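Local atomic coordinates of probable secreted solute-binding lipoprotein (Streptomyces coelicolor, PDB entry 3I3V), a protein that probably captures a solute outside the cell membrane for an uptake transporter, as other bacterial extracellular solute-binding lipoproteins do. Residues Y26-N37 and K305-V315; V316-G324 and L329-F338. All coordinates share one frame; numbering follows the deposited sequence.

How the contacts relate
Both contacts lie on the same side of the chain's centre, their own centres about 15 Å apart, and both draw on helix 313-323. Contact 1 is the core one: helix 23-36 meets helix 300-310 and the first turn of 313-323 across buried phenylalanine rings, and a salt-bridge network faces a second subunit. Contact 2 is partly buried and local in sequence, helix 313-323 being met by the loop that soon follows it, with small apolar side chains, one hydrogen bond from a serine hydroxyl and a single ring against Gly324. Packing joins them, as where Tyr311 OH lies 3.5 Å from Leu329 CD2.

Contact 1. Residues Y26-N37 and K305-V315; sequences YLAAVDRFREEN and KFLRFMYRPDV
Helix packing over the mixed sheet of one lobe brings Phe33 of helix 23-36 against Phe306 and Phe309 of helix 300-310, the axes of the two short segments running at 123° between their N-to-C directions. Phe309 is a knob set among Ala29, Arg32, Phe33 and Glu36. Its ring receives Phe33 twice: the Phe33 ring turns an edge to its face, planes 74° apart, and Phe33 CB sits over that face, 4.0 Å from the ring centroid. Phe306 in turn points its edge at the face of Phe33, the two planes almost perpendicular. With CG anti to the backbone N (chi1 174°), the Phe33 ring reaches across to put CE1 3.6 Å from Phe306 N. Nearer the start of helix 23-36, the selenomethionine Met310 brings CE within 4.0 Å of Ala29 CB. Tyr26 OH meets the Phe306 edge at CZ and is hydrogen-bonded to Asn44.

At the border of this apolar core, Arg312 grips Glu36 end-on, nearly coplanar: Arg312 NH2 to Glu36 OE2 is 2.7 Å and NH1 to OE1 3.1 Å, both on syn lone pairs. Its other edge holds Asp314 through NE and NH2, while Arg32 NE also pairs with Glu36 OE2. Glu36 has a long, weak ion pair with Arg312 of the second subunit too, and probably helps offset these arginines. An aromatic cluster edged by a salt-bridge network thus joins two helices packed on strand 9-14 in a periplasmic-binding-protein-like fold.

Contact 2. Residues V316-G324 and L329-F338; sequences VARFVTESG and LRTDAVSTGF
Val320 and Ser335 form the tight centre of this contact, in which the loop 329-338 runs alongside helix 313-323 in the same direction. Ser335 OG donates to Val320 O over 2.7 Å, approaching from above the carbonyl plane. The hydroxyl stands beside the backbone N of its own residue (chi1 -67°), a rotation that turns it toward Gly324, whose CA is 3.2 Å from Ser335 OG. Val320 CG1 lies against the backbone of the loop, 3.6 Å from Ser335 N, and also against Ala333 CB. The Ala333 methyl packs on Ala317 CB as well, at 3.8 Å, so Ala333 bridges two successive turns of the helix. Toward the start of the segment, Val316 spreads its two branches, CG1 to Thr331 and CG2 to Leu329 CD1.

Phe338 closes the other end of the contact. Gly324 CA lies over one face of its ring, 3.9 Å from the centroid and displaced toward the rim. The carbonyl oxygens of Thr321 and Glu322 come to the ring edge, Thr321 O being 3.3 Å from Phe338 CE1. The main-chain turn at Gly324, with positive phi, brings CA close to this face, where a beta carbon would strike CD1. Cutting Phe338 back to an alanine is likely to uncover Gly324 CA and leave the carbonyl oxygens of Thr321 and Glu322 without the ring edge.

The outward flank is looser: Thr321 is exposed, its OG1 no nearer than 4.0 Å to Val334 O, and the Glu322 carboxylate is in a salt bridge with Arg318, OE1 with NE. Met327 of strand 326-327 packs on Val316 and Val320, Gln345 of helix 339-345 takes Ser335 N, and Thr25 of helix 23-36 touches Arg318, Phe319, Glu322 and Ser323.

Contact 1. Residues Y26-N37 and K305-V315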
loop_
_atom_site.group_PDB
_atom_site.type_symbol
_atom_site.label_atom_id
_atom_site.label_comp_id
_atom_site.label_asym_id
_atom_site.label_seq_id
_atom_site.Cartn_x
_atom_site.Cartn_y
_atom_site.Cartn_z
ATOM N N TYR C 26 -36.936 35.481 2.348
ATOM C CA TYR C 26 -35.975 35.853 1.314
ATOM C C TYR C 26 -34.973 36.834 1.908
ATOM O O TYR C 26 -33.775 36.696 1.712
ATOM C CB TYR C 26 -36.649 36.521 0.111
ATOM C CG TYR C 26 -35.631 37.037 -0.884
ATOM C CD1 TYR C 26 -34.819 36.163 -1.591
ATOM C CD2 TYR C 26 -35.450 38.403 -1.079
ATOM C CE1 TYR C 26 -33.847 36.633 -2.470
ATOM C CE2 TYR C 26 -34.482 38.888 -1.953
ATOM C CZ TYR C 26 -33.683 38.000 -2.648
ATOM O OH TYR C 26 -32.725 38.482 -3.526
ATOM N N LEU C 27 -35.468 37.830 2.633
ATOM C CA LEU C 27 -34.582 38.807 3.244
ATOM C C LEU C 27 -33.577 38.116 4.174
ATOM O O LEU C 27 -32.378 38.384 4.108
ATOM C CB LEU C 27 -35.406 39.875 3.982
ATOM C CG LEU C 27 -36.243 40.761 3.030
ATOM C CD1 LEU C 27 -37.030 41.770 3.810
ATOM C CD2 LEU C 27 -35.334 41.488 2.044
ATOM N N ALA C 28 -34.054 37.207 5.020
ATOM C CA ALA C 28 -33.157 36.495 5.930
ATOM C C ALA C 28 -32.117 35.698 5.150
ATOM O O ALA C 28 -30.972 35.603 5.571
ATOM C CB ALA C 28 -33.949 35.564 6.839
ATOM N N ALA C 29 -32.512 35.114 4.023
ATOM C CA ALA C 29 -31.566 34.343 3.224
ATOM C C ALA C 29 -30.495 35.266 2.653
ATOM O O ALA C 29 -29.326 34.905 2.629
ATOM C CB ALA C 29 -32.283 33.601 2.097
ATOM N N VAL C 30 -30.895 36.456 2.204
ATOM C CA VAL C 30 -29.949 37.432 1.653
ATOM C C VAL C 30 -28.906 37.821 2.695
ATOM O O VAL C 30 -27.716 37.853 2.407
ATOM C CB VAL C 30 -30.659 38.737 1.180
ATOM C CG1 VAL C 30 -29.635 39.848 0.982
ATOM C CG2 VAL C 30 -31.397 38.492 -0.124
ATOM N N ASP C 31 -29.368 38.117 3.907
ATOM C CA ASP C 31 -28.477 38.513 4.990
ATOM C C ASP C 31 -27.602 37.354 5.429
ATOM O O ASP C 31 -26.478 37.558 5.874
ATOM C CB ASP C 31 -29.285 39.045 6.164
ATOM C CG ASP C 31 -30.171 40.200 5.767
ATOM O OD1 ASP C 31 -29.681 41.096 5.042
ATOM O OD2 ASP C 31 -31.350 40.214 6.177
ATOM N N ARG C 32 -28.111 36.138 5.296
ATOM C CA ARG C 32 -27.326 34.973 5.662
ATOM C C ARG C 32 -26.227 34.844 4.603
ATOM O O ARG C 32 -25.063 34.615 4.930
ATOM C CB ARG C 32 -28.205 33.715 5.701
ATOM C CG ARG C 32 -27.613 32.549 6.498
ATOM C CD ARG C 32 -26.397 31.916 5.818
ATOM N NE ARG C 32 -25.633 31.043 6.717
ATOM C CZ ARG C 32 -24.968 31.468 7.793
ATOM N NH1 ARG C 32 -24.970 32.754 8.111
ATOM N NH2 ARG C 32 -24.298 30.613 8.554
ATOM N N PHE C 33 -26.606 35.004 3.334
ATOM C CA PHE C 33 -25.655 34.931 2.227
ATOM C C PHE C 33 -24.539 35.941 2.442
ATOM O O PHE C 33 -23.375 35.653 2.189
ATOM C CB PHE C 33 -26.347 35.241 0.898
ATOM C CG PHE C 33 -25.406 35.319 -0.264
ATOM C CD1 PHE C 33 -25.083 34.185 -0.986
ATOM C CD2 PHE C 33 -24.809 36.522 -0.610
ATOM C CE1 PHE C 33 -24.173 34.242 -2.042
ATOM C CE2 PHE C 33 -23.896 36.592 -1.661
ATOM C CZ PHE C 33 -23.577 35.450 -2.378
ATOM N N ARG C 34 -24.899 37.139 2.888
ATOM C CA ARG C 34 -23.899 38.168 3.144
ATOM C C ARG C 34 -22.923 37.702 4.223
ATOM O O ARG C 34 -21.706 37.827 4.055
ATOM C CB ARG C 34 -24.573 39.468 3.576
ATOM C CG ARG C 34 -25.021 40.355 2.429
ATOM C CD ARG C 34 -25.938 41.427 2.957
ATOM N NE ARG C 34 -26.306 42.413 1.954
ATOM C CZ ARG C 34 -27.412 43.143 2.013
ATOM N NH1 ARG C 34 -28.257 42.985 3.022
ATOM N NH2 ARG C 34 -27.662 44.051 1.079
ATOM N N GLU C 35 -23.459 37.167 5.322
ATOM C CA GLU C 35 -22.628 36.674 6.422
ATOM C C GLU C 35 -21.645 35.643 5.892
ATOM O O GLU C 35 -20.504 35.573 6.348
ATOM C CB GLU C 35 -23.488 36.034 7.525
ATOM C CG GLU C 35 -24.353 37.010 8.313
ATOM C CD GLU C 35 -25.189 36.328 9.397
ATOM O OE1 GLU C 35 -25.962 35.404 9.079
ATOM O OE2 GLU C 35 -25.082 36.721 10.573
ATOM N N GLU C 36 -22.090 34.850 4.922
ATOM C CA GLU C 36 -21.247 33.816 4.330
ATOM C C GLU C 36 -20.183 34.349 3.380
ATOM O O GLU C 36 -19.079 33.817 3.320
ATOM C CB GLU C 36 -22.099 32.787 3.588
ATOM C CG GLU C 36 -22.712 31.731 4.483
ATOM C CD GLU C 36 -23.379 30.635 3.692
ATOM O OE1 GLU C 36 -22.915 30.372 2.566
ATOM O OE2 GLU C 36 -24.351 30.030 4.197
ATOM N N ASN C 37 -20.517 35.390 2.627
ATOM C CA ASN C 37 -19.569 35.974 1.681
ATOM C C ASN C 37 -19.398 37.456 1.991
ATOM O O ASN C 37 -20.019 38.313 1.365
ATOM C CB ASN C 37 -20.075 35.797 0.250
ATOM C CG ASN C 37 -20.787 34.482 0.048
ATOM O OD1 ASN C 37 -21.844 34.244 0.633
ATOM N ND2 ASN C 37 -20.216 33.619 -0.778
ATOM N N LYS C 305 -22.298 31.650 -6.694
ATOM C CA LYS C 305 -22.437 31.602 -5.247
ATOM C C LYS C 305 -23.897 31.738 -4.807
ATOM O O LYS C 305 -24.400 30.927 -4.039
ATOM C CB LYS C 305 -21.612 32.721 -4.600
ATOM C CG LYS C 305 -20.135 32.774 -4.996
ATOM C CD LYS C 305 -19.387 33.702 -4.033
ATOM C CE LYS C 305 -17.926 33.937 -4.410
ATOM N NZ LYS C 305 -17.767 35.052 -5.375
ATOM N N PHE C 306 -24.564 32.770 -5.310
ATOM C CA PHE C 306 -25.953 33.069 -4.969
ATOM C C PHE C 306 -26.901 31.902 -5.259
ATOM O O PHE C 306 -27.704 31.515 -4.408
ATOM C CB PHE C 306 -26.379 34.316 -5.746
ATOM C CG PHE C 306 -27.636 34.962 -5.251
ATOM C CD1 PHE C 306 -27.738 35.423 -3.944
ATOM C CD2 PHE C 306 -28.692 35.186 -6.123
ATOM C CE1 PHE C 306 -28.869 36.103 -3.513
ATOM C CE2 PHE C 306 -29.827 35.865 -5.704
ATOM C CZ PHE C 306 -29.916 36.327 -4.394
ATOM N N LEU C 307 -26.802 31.331 -6.452
ATOM C CA LEU C 307 -27.667 30.224 -6.819
ATOM C C LEU C 307 -27.371 28.925 -6.081
ATOM O O LEU C 307 -28.296 28.168 -5.773
ATOM C CB LEU C 307 -27.627 30.004 -8.331
ATOM C CG LEU C 307 -28.830 30.669 -9.005
ATOM C CD1 LEU C 307 -28.466 31.178 -10.384
ATOM C CD2 LEU C 307 -29.970 29.664 -9.058
ATOM N N ARG C 308 -26.099 28.653 -5.794
ATOM C CA ARG C 308 -25.769 27.428 -5.068
ATOM C C ARG C 308 -26.340 27.557 -3.658
ATOM O O ARG C 308 -26.806 26.576 -3.076
ATOM C CB ARG C 308 -24.257 27.209 -4.978
ATOM C CG ARG C 308 -23.523 27.224 -6.298
ATOM C CD ARG C 308 -22.171 26.554 -6.145
ATOM N NE ARG C 308 -22.324 25.111 -6.239
ATOM C CZ ARG C 308 -21.943 24.401 -7.292
ATOM N NH1 ARG C 308 -21.376 25.011 -8.317
ATOM N NH2 ARG C 308 -22.155 23.093 -7.332
ATOM N N PHE C 309 -26.302 28.779 -3.130
ATOM C CA PHE C 309 -26.815 29.092 -1.794
ATOM C C PHE C 309 -28.331 28.855 -1.751
ATOM O O PHE C 309 -28.812 27.983 -1.027
ATOM C CB PHE C 309 -26.490 30.552 -1.450
ATOM C CG PHE C 309 -27.045 31.016 -0.131
ATOM C CD1 PHE C 309 -26.467 30.618 1.068
ATOM C CD2 PHE C 309 -28.152 31.858 -0.086
ATOM C CE1 PHE C 309 -26.986 31.055 2.282
ATOM C CE2 PHE C 309 -28.679 32.299 1.129
ATOM C CZ PHE C 309 -28.097 31.898 2.310
HETATM N N MSE C 310 -29.075 29.625 -2.542
HETATM C CA MSE C 310 -30.531 29.509 -2.608
HETATM C C MSE C 310 -31.011 28.069 -2.835
HETATM O O MSE C 310 -32.077 27.686 -2.355
HETATM C CB MSE C 310 -31.066 30.415 -3.719
HETATM C CG MSE C 310 -30.863 31.893 -3.461
HETATM SE SE MSE C 310 -31.877 32.493 -1.934
HETATM C CE MSE C 310 -30.973 34.141 -1.659
ATOM N N TYR C 311 -30.226 27.281 -3.572
ATOM C CA TYR C 311 -30.553 25.883 -3.855
ATOM C C TYR C 311 -30.066 24.920 -2.766
ATOM O O TYR C 311 -30.322 23.718 -2.834
ATOM C CB TYR C 311 -29.959 25.444 -5.202
ATOM C CG TYR C 311 -30.924 25.525 -6.368
ATOM C CD1 TYR C 311 -30.987 24.505 -7.314
ATOM C CD2 TYR C 311 -31.786 26.611 -6.514
ATOM C CE1 TYR C 311 -31.883 24.558 -8.369
ATOM C CE2 TYR C 311 -32.686 26.674 -7.574
ATOM C CZ TYR C 311 -32.731 25.645 -8.495
ATOM O OH TYR C 311 -33.629 25.692 -9.542
ATOM N N ARG C 312 -29.372 25.436 -1.757
ATOM C CA ARG C 312 -28.879 24.574 -0.682
ATOM C C ARG C 312 -30.057 24.089 0.168
ATOM O O ARG C 312 -30.929 24.876 0.541
ATOM C CB ARG C 312 -27.872 25.336 0.194
ATOM C CG ARG C 312 -26.761 24.457 0.770
ATOM C CD ARG C 312 -25.608 25.309 1.279
ATOM N NE ARG C 312 -25.993 26.056 2.465
ATOM C CZ ARG C 312 -25.448 27.206 2.828
ATOM N NH1 ARG C 312 -24.487 27.748 2.077
ATOM N NH2 ARG C 312 -25.854 27.810 3.942
ATOM N N PRO C 313 -30.088 22.789 0.498
ATOM C CA PRO C 313 -31.168 22.216 1.300
ATOM C C PRO C 313 -31.615 22.984 2.540
ATOM O O PRO C 313 -32.813 23.112 2.783
ATOM C CB PRO C 313 -30.642 20.829 1.627
ATOM C CG PRO C 313 -29.911 20.476 0.368
ATOM C CD PRO C 313 -29.119 21.744 0.123
ATOM N N ASP C 314 -30.677 23.498 3.327
ATOM C CA ASP C 314 -31.051 24.232 4.540
ATOM C C ASP C 314 -31.786 25.532 4.231
ATOM O O ASP C 314 -32.649 25.967 5.001
ATOM C CB ASP C 314 -29.821 24.550 5.392
ATOM C CG ASP C 314 -28.806 25.393 4.661
ATOM O OD1 ASP C 314 -28.219 26.301 5.294
ATOM O OD2 ASP C 314 -28.587 25.136 3.460
ATOM N N VAL C 315 -31.431 26.156 3.107
ATOM C CA VAL C 315 -32.057 27.409 2.708
ATOM C C VAL C 315 -33.455 27.113 2.181
ATOM O O VAL C 315 -34.403 27.841 2.450
ATOM C CB VAL C 315 -31.236 28.114 1.609
ATOM C CG1 VAL C 315 -31.904 29.412 1.230
ATOM C CG2 VAL C 315 -29.817 28.375 2.101
#

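Contact 2. Residues V316-G324 and L329-F338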
loop_
_atom_site.group_PDB
_atom_site.type_symbol
_atom_site.label_atom_id
_atom_site.label_comp_id
_atom_site.label_asym_id
_atom_site.label_seq_id
_atom_site.Cartn_x
_atom_site.Cartn_y
_atom_site.Cartn_z
ATOM N N VAL C 316 -33.566 26.029 1.423
ATOM C CA VAL C 316 -34.839 25.614 0.869
ATOM C C VAL C 316 -35.815 25.295 2.001
ATOM O O VAL C 316 -36.957 25.748 1.990
ATOM C CB VAL C 316 -34.653 24.376 -0.013
ATOM C CG1 VAL C 316 -35.991 23.844 -0.450
ATOM C CG2 VAL C 316 -33.790 24.738 -1.214
ATOM N N ALA C 317 -35.344 24.527 2.982
ATOM C CA ALA C 317 -36.151 24.127 4.135
ATOM C C ALA C 317 -36.691 25.319 4.933
ATOM O O ALA C 317 -37.751 25.229 5.537
ATOM C CB ALA C 317 -35.332 23.206 5.045
ATOM N N ARG C 318 -35.964 26.429 4.954
ATOM C CA ARG C 318 -36.448 27.609 5.669
ATOM C C ARG C 318 -37.674 28.173 4.953
ATOM O O ARG C 318 -38.656 28.560 5.594
ATOM C CB ARG C 318 -35.366 28.694 5.763
ATOM C CG ARG C 318 -34.266 28.408 6.779
ATOM C CD ARG C 318 -33.422 29.653 7.055
ATOM N NE ARG C 318 -33.016 29.750 8.459
ATOM C CZ ARG C 318 -32.070 29.008 9.036
ATOM N NH1 ARG C 318 -31.402 28.094 8.336
ATOM N NH2 ARG C 318 -31.798 29.176 10.327
ATOM N N PHE C 319 -37.618 28.232 3.623
ATOM C CA PHE C 319 -38.752 28.737 2.863
ATOM C C PHE C 319 -39.970 27.887 3.170
ATOM O O PHE C 319 -41.063 28.407 3.371
ATOM C CB PHE C 319 -38.454 28.729 1.360
ATOM C CG PHE C 319 -37.705 29.942 0.901
ATOM C CD1 PHE C 319 -38.360 31.169 0.785
ATOM C CD2 PHE C 319 -36.332 29.882 0.664
ATOM C CE1 PHE C 319 -37.659 32.316 0.445
ATOM C CE2 PHE C 319 -35.621 31.026 0.323
ATOM C CZ PHE C 319 -36.280 32.247 0.215
ATOM N N VAL C 320 -39.760 26.580 3.225
ATOM C CA VAL C 320 -40.820 25.621 3.523
ATOM C C VAL C 320 -41.335 25.746 4.964
ATOM O O VAL C 320 -42.521 25.943 5.192
ATOM C CB VAL C 320 -40.309 24.185 3.322
ATOM C CG1 VAL C 320 -41.362 23.185 3.773
ATOM C CG2 VAL C 320 -39.952 23.965 1.859
ATOM N N THR C 321 -40.413 25.647 5.916
ATOM C CA THR C 321 -40.708 25.696 7.345
ATOM C C THR C 321 -41.111 27.045 7.920
ATOM O O THR C 321 -42.115 27.147 8.615
ATOM C CB THR C 321 -39.498 25.169 8.156
ATOM O OG1 THR C 321 -39.332 23.765 7.904
ATOM C CG2 THR C 321 -39.701 25.384 9.639
ATOM N N GLU C 322 -40.320 28.073 7.638
ATOM C CA GLU C 322 -40.579 29.410 8.157
ATOM C C GLU C 322 -41.587 30.237 7.355
ATOM O O GLU C 322 -42.284 31.086 7.913
ATOM C CB GLU C 322 -39.250 30.174 8.274
ATOM C CG GLU C 322 -38.170 29.385 9.011
ATOM C CD GLU C 322 -36.877 30.157 9.180
ATOM O OE1 GLU C 322 -35.882 29.561 9.652
ATOM O OE2 GLU C 322 -36.852 31.358 8.847
ATOM N N SER C 323 -41.677 29.994 6.054
ATOM C CA SER C 323 -42.611 30.749 5.232
ATOM C C SER C 323 -43.818 29.938 4.762
ATOM O O SER C 323 -44.814 30.508 4.320
ATOM C CB SER C 323 -41.883 31.328 4.020
ATOM O OG SER C 323 -42.704 32.255 3.334
ATOM N N GLY C 324 -43.728 28.612 4.858
ATOM C CA GLY C 324 -44.824 27.761 4.421
ATOM C C GLY C 324 -45.009 27.782 2.912
ATOM O O GLY C 324 -46.136 27.757 2.406
ATOM N N LEU C 329 -38.277 22.512 -5.919
ATOM C CA LEU C 329 -37.105 21.656 -5.733
ATOM C C LEU C 329 -37.393 20.545 -4.726
ATOM O O LEU C 329 -38.315 20.652 -3.913
ATOM C CB LEU C 329 -35.916 22.484 -5.233
ATOM C CG LEU C 329 -35.629 23.808 -5.948
ATOM C CD1 LEU C 329 -34.450 24.505 -5.282
ATOM C CD2 LEU C 329 -35.337 23.546 -7.412
ATOM N N ARG C 330 -36.593 19.482 -4.772
ATOM C CA ARG C 330 -36.753 18.360 -3.848
ATOM C C ARG C 330 -36.360 18.781 -2.438
ATOM O O ARG C 330 -35.315 19.407 -2.246
ATOM C CB ARG C 330 -35.849 17.196 -4.248
ATOM C CG ARG C 330 -35.643 17.028 -5.731
ATOM C CD ARG C 330 -36.227 15.731 -6.230
ATOM N NE ARG C 330 -35.340 15.123 -7.211
ATOM C CZ ARG C 330 -35.678 14.126 -8.016
ATOM N NH1 ARG C 330 -36.901 13.610 -7.963
ATOM N NH2 ARG C 330 -34.790 13.648 -8.876
ATOM N N THR C 331 -37.204 18.433 -1.464
ATOM C CA THR C 331 -36.968 18.724 -0.048
ATOM C C THR C 331 -37.538 17.568 0.767
ATOM O O THR C 331 -38.278 16.726 0.246
ATOM C CB THR C 331 -37.725 19.961 0.479
ATOM O OG1 THR C 331 -38.068 20.831 -0.595
ATOM C CG2 THR C 331 -36.871 20.706 1.476
ATOM N N ASP C 332 -37.200 17.554 2.051
ATOM C CA ASP C 332 -37.693 16.549 2.979
ATOM C C ASP C 332 -38.464 17.346 4.026
ATOM O O ASP C 332 -39.183 16.785 4.853
ATOM C CB ASP C 332 -36.528 15.789 3.628
ATOM C CG ASP C 332 -35.909 14.749 2.698
ATOM O OD1 ASP C 332 -34.744 14.354 2.935
ATOM O OD2 ASP C 332 -36.588 14.311 1.739
ATOM N N ALA C 333 -38.310 18.668 3.952
ATOM C CA ALA C 333 -38.971 19.595 4.861
ATOM C C ALA C 333 -40.469 19.632 4.589
ATOM O O ALA C 333 -40.919 19.377 3.468
ATOM C CB ALA C 333 -38.385 20.994 4.700
ATOM N N VAL C 334 -41.229 19.967 5.624
ATOM C CA VAL C 334 -42.670 20.046 5.531
ATOM C C VAL C 334 -43.144 21.270 6.292
ATOM O O VAL C 334 -42.654 21.554 7.382
ATOM C CB VAL C 334 -43.329 18.800 6.141
ATOM C CG1 VAL C 334 -44.849 18.963 6.139
ATOM C CG2 VAL C 334 -42.911 17.553 5.359
ATOM N N SER C 335 -44.089 21.998 5.715
ATOM C CA SER C 335 -44.611 23.191 6.362
ATOM C C SER C 335 -45.458 22.818 7.583
ATOM O O SER C 335 -46.683 22.909 7.568
ATOM C CB SER C 335 -45.442 24.014 5.367
ATOM O OG SER C 335 -44.622 24.560 4.347
ATOM N N THR C 336 -44.774 22.392 8.637
ATOM C CA THR C 336 -45.393 21.993 9.896
ATOM C C THR C 336 -46.124 23.118 10.635
ATOM O O THR C 336 -47.212 22.904 11.167
ATOM C CB THR C 336 -44.319 21.395 10.826
ATOM O OG1 THR C 336 -44.099 20.026 10.471
ATOM C CG2 THR C 336 -44.738 21.488 12.274
ATOM N N GLY C 337 -45.523 24.305 10.672
ATOM C CA GLY C 337 -46.125 25.435 11.365
ATOM C C GLY C 337 -47.372 25.998 10.704
ATOM O O GLY C 337 -48.017 26.905 11.238
ATOM N N PHE C 338 -47.687 25.485 9.520
ATOM C CA PHE C 338 -48.878 25.887 8.780
ATOM C C PHE C 338 -49.511 24.546 8.427
ATOM O O PHE C 338 -49.418 24.095 7.287
ATOM C CB PHE C 338 -48.501 26.638 7.498
ATOM C CG PHE C 338 -47.453 27.697 7.698
ATOM C CD1 PHE C 338 -46.110 27.349 7.835
ATOM C CD2 PHE C 338 -47.807 29.044 7.744
ATOM C CE1 PHE C 338 -45.137 28.324 8.012
ATOM C CE2 PHE C 338 -46.845 30.029 7.919
ATOM C CZ PHE C 338 -45.501 29.669 8.052
#